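Local coordinates for EAL/GGDEF domain protein (Methylococcus capsulatus, PDB 3ICL) that is a GGDEF-domain protein of a family widespread in bacterial signalling, with an alpha/beta fold built on a central mixed sheet, at residues F35-N40 / G79-I84. The protein carries 1 engineered substitution. Numbering follows the deposited sequence.
Engineered in segment 79-84: Lys81 (natural residue Glu). With SO4 (sulfate ion), chain C.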
loop_
_atom_site.group_PDB
_atom_site.type_symbol
_atom_site.label_atom_id
_atom_site.label_comp_id
_atom_site.label_asym_id
_atom_site.label_seq_id
_atom_site.Cartn_x
_atom_site.Cartn_y
_atom_site.Cartn_z
ATOM N N PHE A 35 -1.746 2.377 3.180
ATOM C CA PHE A 35 -2.875 2.179 2.282
ATOM C C PHE A 35 -2.479 2.954 1.031
ATOM O O PHE A 35 -2.437 4.182 1.041
ATOM C CB PHE A 35 -4.154 2.761 2.902
ATOM C CG PHE A 35 -5.394 1.941 2.639
ATOM C CD1 PHE A 35 -5.800 1.653 1.336
ATOM C CD2 PHE A 35 -6.177 1.484 3.700
ATOM C CE1 PHE A 35 -6.971 0.923 1.092
ATOM C CE2 PHE A 35 -7.352 0.753 3.467
ATOM C CZ PHE A 35 -7.749 0.474 2.163
ATOM N N LEU A 36 -2.178 2.231 -0.040
ATOM C CA LEU A 36 -1.733 2.848 -1.281
ATOM C C LEU A 36 -2.814 2.919 -2.343
ATOM O O LEU A 36 -3.589 1.981 -2.532
ATOM C CB LEU A 36 -0.520 2.082 -1.808
ATOM C CG LEU A 36 0.204 2.567 -3.063
ATOM C CD1 LEU A 36 1.637 2.047 -3.022
ATOM C CD2 LEU A 36 -0.512 2.087 -4.309
ATOM N N ASP A 37 -2.847 4.043 -3.047
ATOM C CA ASP A 37 -3.835 4.264 -4.091
ATOM C C ASP A 37 -3.122 4.567 -5.397
ATOM O O ASP A 37 -2.210 5.398 -5.432
ATOM C CB ASP A 37 -4.706 5.466 -3.717
ATOM C CG ASP A 37 -5.884 5.656 -4.643
ATOM O OD1 ASP A 37 -5.898 5.075 -5.751
ATOM O OD2 ASP A 37 -6.804 6.406 -4.257
ATOM N N VAL A 38 -3.510 3.873 -6.460
ATOM C CA VAL A 38 -2.936 4.157 -7.767
ATOM C C VAL A 38 -3.926 5.194 -8.267
ATOM O O VAL A 38 -4.973 4.866 -8.830
ATOM C CB VAL A 38 -2.922 2.923 -8.683
ATOM C CG1 VAL A 38 -2.346 3.291 -10.041
ATOM C CG2 VAL A 38 -2.076 1.827 -8.050
ATOM N N ASP A 39 -3.590 6.454 -8.011
ATOM C CA ASP A 39 -4.440 7.584 -8.354
ATOM C C ASP A 39 -4.982 7.671 -9.771
ATOM O O ASP A 39 -6.161 7.967 -9.957
ATOM C CB ASP A 39 -3.726 8.899 -8.022
ATOM C CG ASP A 39 -3.366 9.020 -6.549
ATOM O OD1 ASP A 39 -4.011 8.353 -5.710
ATOM O OD2 ASP A 39 -2.441 9.798 -6.229
ATOM N N ASN A 40 -4.143 7.421 -10.772
ATOM C CA ASN A 40 -4.600 7.537 -12.155
ATOM C C ASN A 40 -4.921 6.210 -12.842
ATOM O O ASN A 40 -4.985 6.133 -14.070
ATOM C CB ASN A 40 -3.562 8.330 -12.971
ATOM C CG ASN A 40 -2.228 7.616 -13.080
ATOM O OD1 ASN A 40 -1.904 6.744 -12.271
ATOM N ND2 ASN A 40 -1.436 7.996 -14.078
ATOM N N GLY A 79 -10.192 -2.686 -6.042
ATOM C CA GLY A 79 -9.711 -2.657 -7.411
ATOM C C GLY A 79 -8.307 -2.118 -7.618
ATOM O O GLY A 79 -7.419 -2.855 -8.061
ATOM N N ASP A 80 -8.090 -0.845 -7.296
ATOM C CA ASP A 80 -6.780 -0.243 -7.500
ATOM C C ASP A 80 -6.057 0.300 -6.265
ATOM O O ASP A 80 -5.230 1.201 -6.379
ATOM C CB ASP A 80 -6.880 0.856 -8.566
ATOM C CG ASP A 80 -7.814 1.977 -8.167
ATOM O OD1 ASP A 80 -8.425 1.894 -7.081
ATOM O OD2 ASP A 80 -7.940 2.946 -8.945
ATOM N N LYS A 81 -6.363 -0.247 -5.091
ATOM C CA LYS A 81 -5.690 0.163 -3.862
ATOM C C LYS A 81 -4.974 -1.061 -3.302
ATOM O O LYS A 81 -5.290 -2.195 -3.661
ATOM C CB LYS A 81 -6.682 0.689 -2.824
ATOM C CG LYS A 81 -6.907 2.195 -2.848
ATOM C CD LYS A 81 -7.757 2.637 -4.026
ATOM C CE LYS A 81 -9.189 2.151 -3.887
ATOM N NZ LYS A 81 -10.024 2.613 -5.023
ATOM N N PHE A 82 -3.997 -0.825 -2.438
ATOM C CA PHE A 82 -3.238 -1.908 -1.824
ATOM C C PHE A 82 -3.068 -1.631 -0.332
ATOM O O PHE A 82 -2.765 -0.503 0.065
ATOM C CB PHE A 82 -1.851 -2.020 -2.471
ATOM C CG PHE A 82 -1.876 -2.447 -3.912
ATOM C CD1 PHE A 82 -1.880 -3.795 -4.253
ATOM C CD2 PHE A 82 -1.899 -1.500 -4.931
ATOM C CE1 PHE A 82 -1.908 -4.194 -5.588
ATOM C CE2 PHE A 82 -1.925 -1.893 -6.271
ATOM C CZ PHE A 82 -1.931 -3.241 -6.596
ATOM N N THR A 83 -3.288 -2.649 0.492
ATOM C CA THR A 83 -3.096 -2.495 1.929
ATOM C C THR A 83 -1.766 -3.162 2.224
ATOM O O THR A 83 -1.553 -4.329 1.900
ATOM C CB THR A 83 -4.195 -3.170 2.759
ATOM O OG1 THR A 83 -4.377 -4.513 2.305
ATOM C CG2 THR A 83 -5.506 -2.383 2.642
ATOM N N ILE A 84 -0.872 -2.402 2.833
ATOM C CA ILE A 84 0.463 -2.878 3.139
ATOM C C ILE A 84 0.702 -2.973 4.642
ATOM O O ILE A 84 0.622 -1.980 5.362
ATOM C CB ILE A 84 1.484 -1.922 2.490
ATOM C CG1 ILE A 84 1.267 -1.939 0.975
ATOM C CG2 ILE A 84 2.902 -2.301 2.884
ATOM C CD1 ILE A 84 1.709 -0.676 0.266
HETATM S S SO4 C . -10.622 6.005 -5.580
HETATM O O1 SO4 C . -10.806 5.172 -4.376
HETATM O O2 SO4 C . -10.918 5.196 -6.780
HETATM O O3 SO4 C . -11.537 7.161 -5.522
HETATM O O4 SO4 C . -9.224 6.480 -5.646
#
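Thr83 CG2 lies over one face of the Phe35 ring, 3.8 Å from its centroid, a CH-pi contact. Lys81 CB meets the same ring in its plane, at the edge by CE1. On the other side of the sheet the Phe82 ring meets Leu36 CD2 and Val38 CG2 at its edge. Phe82 holds its ring beside its own backbone N (chi1 -66°), alongside Leu36, and both pack on Ile64 of helix 50-67. Strands 32-38 and 81-86 run antiparallel. Two backbone hydrogen bonds join them, Leu36 N to Phe82 O and Phe82 N to Leu36 O, both 2.8 Å. Val38 N to Asp80 O, 3.2 Å, carries the pairing to Asp80, just before strand 81-86 begins. Gly78 to Phe82 form the GGDEF signature that names the family, at the turn between strands 73-77 and 81-86; it reads GGDKF here.

Lys81 is engineered, replacing a natural Glu. Its chain bends at chi2 and chi3 and runs beside Asp37, with Lys81 CD 3.5 Å from Asp37 OD1. Lys81 NZ forms a salt bridge with Asp80 OD1 (2.7 Å) and a hydrogen bond to sulfate O1 (2.8 Å). Lys81, Lys150 and Tyr147 thus gather round this ion, which probably came from the crystallisation liquor, with the engineered lysine anchored by Asp80.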